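Local coordinates for protein putative ABC transporter subunit, substrate-binding component (Rhodopseudomonas palustris, PDB 4EVS) that probably serves as the solute-binding component of an ABC transporter, binding benzoate derivatives such as 4-hydroxybenzoate, at residues F25-D30 with A269-G274; I242-I247 with G350-K355. All coordinates share one frame; numbering follows the deposited sequence.

Interaction 1: residues F25-D30 with A269-G274; sequences FKMGID and ALLQKG
Met27, present as selenomethionine, and Leu271 meet where two helices of a periplasmic binding protein lobe pass each other: helix 19-36, which follows the first strand, and helix 262-273, far along the chain. Leu271 is the reaching partner. With CG anti to its own carbonyl carbon (chi1 -77°), its CD2 methyl extends to the other helix and settles against the Met27 main chain, 3.4 Å from Met27 O. The same methyl lies alongside the root of the selenomethionine side chain, with Leu271 CD2 3.9 Å from Met27 CB. Beyond that, the Met27 chain bends toward its selenium end and touches Ala276 and Val281, while Leu271 also packs on Ala31, one helical turn further along.

The backbones draw closer at Asp30 and Gly274, the residue just after helix 262-273; their CA atoms are 5.2 Å apart. Glycine permits this approach, since a beta carbon on Gly274 would lie only 3.2 Å from Asp30 CB. No direct hydrogen bond joins the two segments; water can do the polar bridging. One molecule lies within hydrogen-bonding distance of both carbonyl oxygens, Met27 O and Leu271 O, each 2.9 Å from it, and can bridge them beside the leucine methyl. A second can bridge in the same way between the Asp30 carboxylate and the backbone just past helix 262-273, 2.9 Å from Asp30 OD2 and 3.2 Å from Gly274 O.

Interaction 2: residues I242-I247 with G350-K355; sequences IGDSGI and GKLINK
Leu352 reaches from its strand across to Gly243, Asp244 and Ile247 on a short loop, and it makes every contact from its side of the interface. Its CB leaves the strand toward the loop, and CG, anti to the carbonyl carbon (chi1 -67°), carries the fork of methyls onward. The branch point comes first to the carboxylate: Leu352 CG is 3.8 Å from Asp244 OD1. That oxygen sits close to both arms of the fork, 3.6 Å from Leu352 CD1 and 3.7 Å from Leu352 CD2. Asp244 OD2 has a long, weak ion pair with Lys347. The loop belongs to a beta-alpha-beta crossover, running from helix 239-242 to strand 250-253, whereas Leu352 stands just past the turn of the antiparallel hairpin formed by strands 335-348 and 351-363. At the tip of Leu352 the two methyls part. CD1 meets the backbone where the chain leaves the helix, with Leu352 CD1 3.7 Å from Gly243 C. CD2 goes to the isoleucine, which crosses the leucine at about a right angle and places Ile247 CG1 3.7 Å from Leu352 CD2. Were Leu352 replaced by alanine, the fork would be gone, and a gap between hairpin and loop would probably open, with Ile247 CG1 losing the methyl it packs on. The loop receiving the fork includes a short 3-10 segment, with Gly246 N bonded to Gly243 O at 2.8 Å.

In the fold
From the N terminus the chain enters the first lobe and passes through 25-30 on helix 19-36. It completes that lobe's six-stranded sheet, then lays down strands 141-147 to 226-230 of the second lobe before 242-247, which leads into strand 250-253. The chain then returns, and 269-274 closes interaction 1. Helix 283-302 follows before the hairpin, where 350-355 closes interaction 2. The two loops therefore cross, since 242-247 falls inside the span closed by interaction 1 and 350-355 beyond it. Interaction 1 joins helices in the first lobe; interaction 2 ties the hairpin to a crossover loop of the second. The centres lie 24 Å apart and the nearest atoms about 10 Å, so the two contacts do not touch.

Interaction 1: residues F25-D30 with A269-G274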
ATOM      1  N   PHE A  25      -9.994   4.255   2.335  1.00 15.93           N
ATOM      2  CA  PHE A  25      -9.859   5.323   1.340  1.00 15.86           C
ATOM      3  C   PHE A  25     -10.812   6.438   1.705  1.00 16.58           C
ATOM      4  O   PHE A  25     -10.444   7.607   1.714  1.00 17.28           O
ATOM      5  CB  PHE A  25     -10.202   4.839  -0.078  1.00 16.72           C
ATOM      6  CG  PHE A  25      -9.198   3.920  -0.751  1.00 15.01           C
ATOM      7  CD1 PHE A  25      -7.872   3.782  -0.354  1.00 14.26           C
ATOM      8  CD2 PHE A  25      -9.612   3.186  -1.868  1.00 14.72           C
ATOM      9  CE1 PHE A  25      -7.016   2.965  -1.069  1.00 16.74           C
ATOM     10  CE2 PHE A  25      -8.760   2.378  -2.580  1.00 16.48           C
ATOM     11  CZ  PHE A  25      -7.477   2.236  -2.167  1.00 16.26           C
ATOM     12  N   LYS A  26     -12.060   6.076   1.957  1.00 16.14           N
ATOM     13  CA  LYS A  26     -13.066   7.048   2.342  1.00 17.38           C
ATOM     14  C   LYS A  26     -12.675   7.757   3.645  1.00 17.86           C
ATOM     15  O   LYS A  26     -12.837   8.958   3.767  1.00 17.60           O
ATOM     16  CB  LYS A  26     -14.439   6.382   2.458  1.00 17.70           C
ATOM     17  CG  LYS A  26     -15.552   7.345   2.785  1.00 21.14           C
ATOM     18  CD  LYS A  26     -16.893   6.648   2.873  1.00 26.74           C
ATOM     19  CE  LYS A  26     -17.443   6.299   1.544  1.00 31.97           C
ATOM     20  NZ  LYS A  26     -18.913   5.871   1.634  1.00 37.91           N
HETATM   21  N   MSE A  27     -12.167   7.010   4.611  1.00 17.12           N
HETATM   22  CA  MSE A  27     -11.759   7.592   5.914  1.00 17.43           C
HETATM   23  C   MSE A  27     -10.701   8.673   5.697  1.00 17.52           C
HETATM   24  O   MSE A  27     -10.748   9.739   6.324  1.00 18.03           O
HETATM   25  CB  MSE A  27     -11.242   6.505   6.867  1.00 18.31           C
HETATM   26  CG  MSE A  27     -12.313   5.567   7.397  1.00 19.57           C
HETATM   27 SE   MSE A  27     -11.680   3.978   8.180  0.60 28.07          SE
HETATM   28  CE  MSE A  27     -10.009   4.467   8.887  1.00 32.31           C
ATOM     29  N   GLY A  28      -9.719   8.370   4.832  1.00 16.67           N
ATOM     30  CA  GLY A  28      -8.635   9.292   4.585  1.00 16.30           C
ATOM     31  C   GLY A  28      -9.086  10.543   3.845  1.00 15.79           C
ATOM     32  O   GLY A  28      -8.642  11.644   4.140  1.00 16.73           O
ATOM     33  N   ILE A  29      -9.935  10.347   2.824  1.00 15.15           N
ATOM     34  CA  ILE A  29     -10.534  11.470   2.108  1.00 16.10           C
ATOM     35  C   ILE A  29     -11.378  12.303   3.069  1.00 18.09           C
ATOM     36  O   ILE A  29     -11.281  13.544   3.086  1.00 18.39           O
ATOM     37  CB  ILE A  29     -11.314  10.984   0.869  1.00 17.01           C
ATOM     38  CG1 ILE A  29     -10.355  10.472  -0.195  1.00 17.26           C
ATOM     39  CG2 ILE A  29     -12.237  12.106   0.356  1.00 18.87           C
ATOM     40  CD1 ILE A  29     -10.972   9.529  -1.263  1.00 19.43           C
ATOM     41  N   ASP A  30     -12.142  11.641   3.912  1.00 19.67           N
ATOM     42  CA  ASP A  30     -12.965  12.365   4.897  1.00 20.43           C
ATOM     43  C   ASP A  30     -12.081  13.175   5.866  1.00 19.62           C
ATOM     44  O   ASP A  30     -12.436  14.309   6.242  1.00 20.66           O
ATOM     45  CB  ASP A  30     -13.860  11.431   5.701  1.00 21.04           C
ATOM     46  CG  ASP A  30     -15.026  10.854   4.893  1.00 24.97           C
ATOM     47  OD1 ASP A  30     -15.365  11.398   3.800  1.00 25.58           O
ATOM     48  OD2 ASP A  30     -15.634   9.849   5.396  1.00 27.32           O
ATOM     49  N   ALA A 269      -6.330  12.669  14.565  1.00 16.86           N
ATOM     50  CA  ALA A 269      -7.442  13.461  15.049  1.00 16.78           C
ATOM     51  C   ALA A 269      -8.457  13.745  13.948  1.00 17.88           C
ATOM     52  O   ALA A 269      -9.671  13.689  14.191  1.00 18.86           O
ATOM     53  CB  ALA A 269      -6.934  14.770  15.658  1.00 16.81           C
ATOM     54  N   LEU A 270      -7.970  14.021  12.732  1.00 17.63           N
ATOM     55  CA  LEU A 270      -8.862  14.302  11.598  1.00 17.12           C
ATOM     56  C   LEU A 270      -9.651  13.072  11.158  1.00 16.59           C
ATOM     57  O   LEU A 270     -10.818  13.126  10.801  1.00 19.04           O
ATOM     58  CB  LEU A 270      -8.045  14.900  10.432  1.00 17.78           C
ATOM     59  CG  LEU A 270      -7.526  16.312  10.688  1.00 18.32           C
ATOM     60  CD1 LEU A 270      -6.424  16.645   9.713  1.00 22.19           C
ATOM     61  CD2 LEU A 270      -8.705  17.310  10.648  1.00 19.51           C
ATOM     62  N   LEU A 271      -9.001  11.911  11.226  1.00 17.57           N
ATOM     63  CA  LEU A 271      -9.681  10.646  10.961  1.00 17.57           C
ATOM     64  C   LEU A 271     -10.850  10.491  11.918  1.00 17.75           C
ATOM     65  O   LEU A 271     -11.923  10.094  11.518  1.00 18.71           O
ATOM     66  CB  LEU A 271      -8.709   9.458  11.084  1.00 18.44           C
ATOM     67  CG  LEU A 271      -7.776   9.289   9.900  1.00 18.82           C
ATOM     68  CD1 LEU A 271      -6.647   8.388  10.306  1.00 18.93           C
ATOM     69  CD2 LEU A 271      -8.512   8.685   8.654  1.00 19.71           C
ATOM     70  N   GLN A 272     -10.615  10.776  13.191  1.00 17.28           N
ATOM     71  CA  GLN A 272     -11.673  10.666  14.180  1.00 17.68           C
ATOM     72  C   GLN A 272     -12.777  11.693  13.912  1.00 18.66           C
ATOM     73  O   GLN A 272     -13.988  11.393  14.011  1.00 20.55           O
ATOM     74  CB  GLN A 272     -11.129  10.801  15.598  1.00 18.44           C
ATOM     75  CG  GLN A 272     -10.250   9.639  16.046  1.00 18.22           C
ATOM     76  CD  GLN A 272      -9.600   9.880  17.398  1.00 19.09           C
ATOM     77  OE1 GLN A 272      -9.014  10.944  17.619  1.00 22.25           O
ATOM     78  NE2 GLN A 272      -9.663   8.881  18.304  1.00 22.59           N
ATOM     79  N   LYS A 273     -12.355  12.913  13.616  1.00 19.87           N
ATOM     80  CA  LYS A 273     -13.299  14.009  13.324  1.00 21.84           C
ATOM     81  C   LYS A 273     -14.163  13.682  12.108  1.00 22.92           C
ATOM     82  O   LYS A 273     -15.351  14.023  12.045  1.00 23.54           O
ATOM     83  CB  LYS A 273     -12.509  15.318  13.126  1.00 21.85           C
ATOM     84  CG  LYS A 273     -13.321  16.546  12.936  1.00 24.08           C
ATOM     85  CD  LYS A 273     -12.496  17.761  12.994  1.00 27.02           C
ATOM     86  CE  LYS A 273     -13.452  18.962  12.948  1.00 30.46           C
ATOM     87  NZ  LYS A 273     -12.822  20.319  12.984  1.00 34.21           N
ATOM     88  N   GLY A 274     -13.563  13.024  11.121  1.00 23.01           N
ATOM     89  CA  GLY A 274     -14.321  12.638   9.922  1.00 23.20           C
ATOM     90  C   GLY A 274     -15.198  11.415  10.163  1.00 23.66           C
ATOM     91  O   GLY A 274     -15.935  11.011   9.251  1.00 25.58           O
TER
HETATM   92  O   HOH W   1     -12.470  10.004   8.640  1.00 23.26           O
HETATM   93  O   HOH W   2     -14.752   8.481   7.788  1.00 28.02           O

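Interaction 2: residues I242-I247 with G350-K355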
ATOM      1  N   ILE A 242      -4.369 -11.462  15.002  1.00 17.09           N
ATOM      2  CA  ILE A 242      -3.135 -12.211  15.163  1.00 17.98           C
ATOM      3  C   ILE A 242      -2.913 -12.515  16.632  1.00 17.82           C
ATOM      4  O   ILE A 242      -2.532 -13.665  16.987  1.00 20.18           O
ATOM      5  CB  ILE A 242      -1.901 -11.451  14.602  1.00 17.55           C
ATOM      6  CG1 ILE A 242      -2.023 -11.276  13.098  1.00 20.18           C
ATOM      7  CG2 ILE A 242      -0.634 -12.157  14.948  1.00 20.05           C
ATOM      8  CD1 ILE A 242      -1.055 -10.232  12.513  1.00 24.36           C
ATOM      9  N   GLY A 243      -3.104 -11.497  17.464  1.00 19.13           N
ATOM     10  CA  GLY A 243      -2.950 -11.547  18.904  1.00 19.28           C
ATOM     11  C   GLY A 243      -1.510 -11.490  19.375  1.00 18.35           C
ATOM     12  O   GLY A 243      -0.558 -11.289  18.572  1.00 18.79           O
ATOM     13  N   ASP A 244      -1.331 -11.691  20.676  1.00 19.70           N
ATOM     14  CA  ASP A 244      -0.022 -11.508  21.264  1.00 19.54           C
ATOM     15  C   ASP A 244       1.014 -12.498  20.751  1.00 20.69           C
ATOM     16  O   ASP A 244       2.194 -12.203  20.804  1.00 21.88           O
ATOM     17  CB  ASP A 244      -0.062 -11.559  22.791  1.00 20.07           C
ATOM     18  CG  ASP A 244      -0.802 -10.398  23.415  1.00 24.23           C
ATOM     19  OD1 ASP A 244      -1.127  -9.389  22.755  1.00 26.05           O
ATOM     20  OD2 ASP A 244      -1.070 -10.524  24.626  1.00 30.20           O
ATOM     21  N   SER A 245       0.588 -13.608  20.172  1.00 22.45           N
ATOM     22  CA  SER A 245       1.590 -14.429  19.487  1.00 23.21           C
ATOM     23  C   SER A 245       2.273 -13.755  18.296  1.00 23.77           C
ATOM     24  O   SER A 245       3.319 -14.214  17.817  1.00 25.53           O
ATOM     25  CB  SER A 245       1.021 -15.765  19.066  1.00 24.92           C
ATOM     26  OG  SER A 245       0.817 -16.528  20.217  1.00 27.42           O
ATOM     27  N   GLY A 246       1.718 -12.669  17.806  1.00 22.86           N
ATOM     28  CA  GLY A 246       2.368 -11.924  16.742  1.00 22.47           C
ATOM     29  C   GLY A 246       3.560 -11.105  17.187  1.00 20.84           C
ATOM     30  O   GLY A 246       4.323 -10.609  16.342  1.00 21.18           O
ATOM     31  N   ILE A 247       3.731 -10.933  18.501  1.00 20.62           N
ATOM     32  CA  ILE A 247       4.756 -10.084  19.032  1.00 20.19           C
ATOM     33  C   ILE A 247       6.083 -10.570  18.494  1.00 19.69           C
ATOM     34  O   ILE A 247       6.408 -11.762  18.538  1.00 21.45           O
ATOM     35  CB  ILE A 247       4.746 -10.022  20.597  1.00 19.75           C
ATOM     36  CG1 ILE A 247       3.499  -9.257  21.059  1.00 21.18           C
ATOM     37  CG2 ILE A 247       6.056  -9.380  21.106  1.00 20.97           C
ATOM     38  CD1 ILE A 247       3.211  -9.335  22.613  1.00 21.64           C
ATOM     39  N   GLY A 350      -0.513  -1.382  26.593  1.00 36.84           N
ATOM     40  CA  GLY A 350      -1.516  -2.442  26.544  1.00 34.60           C
ATOM     41  C   GLY A 350      -2.151  -2.723  25.182  1.00 32.29           C
ATOM     42  O   GLY A 350      -3.055  -3.542  25.101  1.00 32.47           O
ATOM     43  N   LYS A 351      -1.652  -2.094  24.109  1.00 29.66           N
ATOM     44  CA  LYS A 351      -2.184  -2.277  22.757  1.00 28.24           C
ATOM     45  C   LYS A 351      -1.091  -2.805  21.829  1.00 24.71           C
ATOM     46  O   LYS A 351       0.038  -2.346  21.880  1.00 25.10           O
ATOM     47  CB  LYS A 351      -2.629  -0.905  22.210  1.00 29.37           C
ATOM     48  CG  LYS A 351      -3.519  -0.922  20.996  1.00 34.22           C
ATOM     49  CD  LYS A 351      -4.107   0.498  20.660  1.00 38.69           C
ATOM     50  CE  LYS A 351      -3.416   1.193  19.457  1.00 41.71           C
ATOM     51  NZ  LYS A 351      -2.144   1.912  19.793  1.00 42.00           N
ATOM     52  N   LEU A 352      -1.429  -3.706  20.925  1.00 21.33           N
ATOM     53  CA  LEU A 352      -0.440  -4.106  19.908  1.00 19.84           C
ATOM     54  C   LEU A 352      -0.307  -3.055  18.834  1.00 18.24           C
ATOM     55  O   LEU A 352      -1.300  -2.522  18.335  1.00 18.59           O
ATOM     56  CB  LEU A 352      -0.846  -5.435  19.277  1.00 20.42           C
ATOM     57  CG  LEU A 352      -0.796  -6.658  20.193  1.00 20.21           C
ATOM     58  CD1 LEU A 352      -1.590  -7.832  19.573  1.00 22.68           C
ATOM     59  CD2 LEU A 352       0.628  -7.057  20.505  1.00 23.71           C
ATOM     60  N   ILE A 353       0.936  -2.724  18.523  1.00 18.36           N
ATOM     61  CA  ILE A 353       1.297  -1.774  17.491  1.00 17.76           C
ATOM     62  C   ILE A 353       2.414  -2.323  16.601  1.00 17.54           C
ATOM     63  O   ILE A 353       3.044  -3.308  16.959  1.00 17.66           O
ATOM     64  CB  ILE A 353       1.770  -0.423  18.082  1.00 18.48           C
ATOM     65  CG1 ILE A 353       3.103  -0.534  18.848  1.00 20.02           C
ATOM     66  CG2 ILE A 353       0.653   0.210  18.930  1.00 17.89           C
ATOM     67  CD1 ILE A 353       3.782   0.861  19.022  1.00 20.07           C
ATOM     68  N   ASN A 354       2.620  -1.696  15.445  1.00 17.42           N
ATOM     69  CA  ASN A 354       3.858  -1.879  14.704  1.00 16.59           C
ATOM     70  C   ASN A 354       4.801  -0.778  15.123  1.00 17.97           C
ATOM     71  O   ASN A 354       4.670   0.364  14.682  1.00 19.35           O
ATOM     72  CB  ASN A 354       3.615  -1.852  13.203  1.00 16.75           C
ATOM     73  CG  ASN A 354       2.907  -3.108  12.690  1.00 16.99           C
ATOM     74  OD1 ASN A 354       3.346  -4.234  12.952  1.00 19.40           O
ATOM     75  ND2 ASN A 354       1.754  -2.918  12.048  1.00 17.76           N
ATOM     76  N   LYS A 355       5.714  -1.109  16.033  1.00 17.70           N
ATOM     77  CA  LYS A 355       6.661  -0.085  16.556  1.00 18.37           C
ATOM     78  C   LYS A 355       7.781   0.183  15.570  1.00 17.93           C
ATOM     79  O   LYS A 355       8.537  -0.724  15.224  1.00 18.06           O
ATOM     80  CB  LYS A 355       7.281  -0.527  17.867  1.00 18.18           C
ATOM     81  CG  LYS A 355       8.150   0.540  18.534  1.00 22.82           C
ATOM     82  CD  LYS A 355       8.709   0.046  19.837  1.00 28.21           C
ATOM     83  CE  LYS A 355       9.529   1.145  20.555  1.00 31.85           C
ATOM     84  NZ  LYS A 355      10.278   0.586  21.717  1.00 36.22           N
TER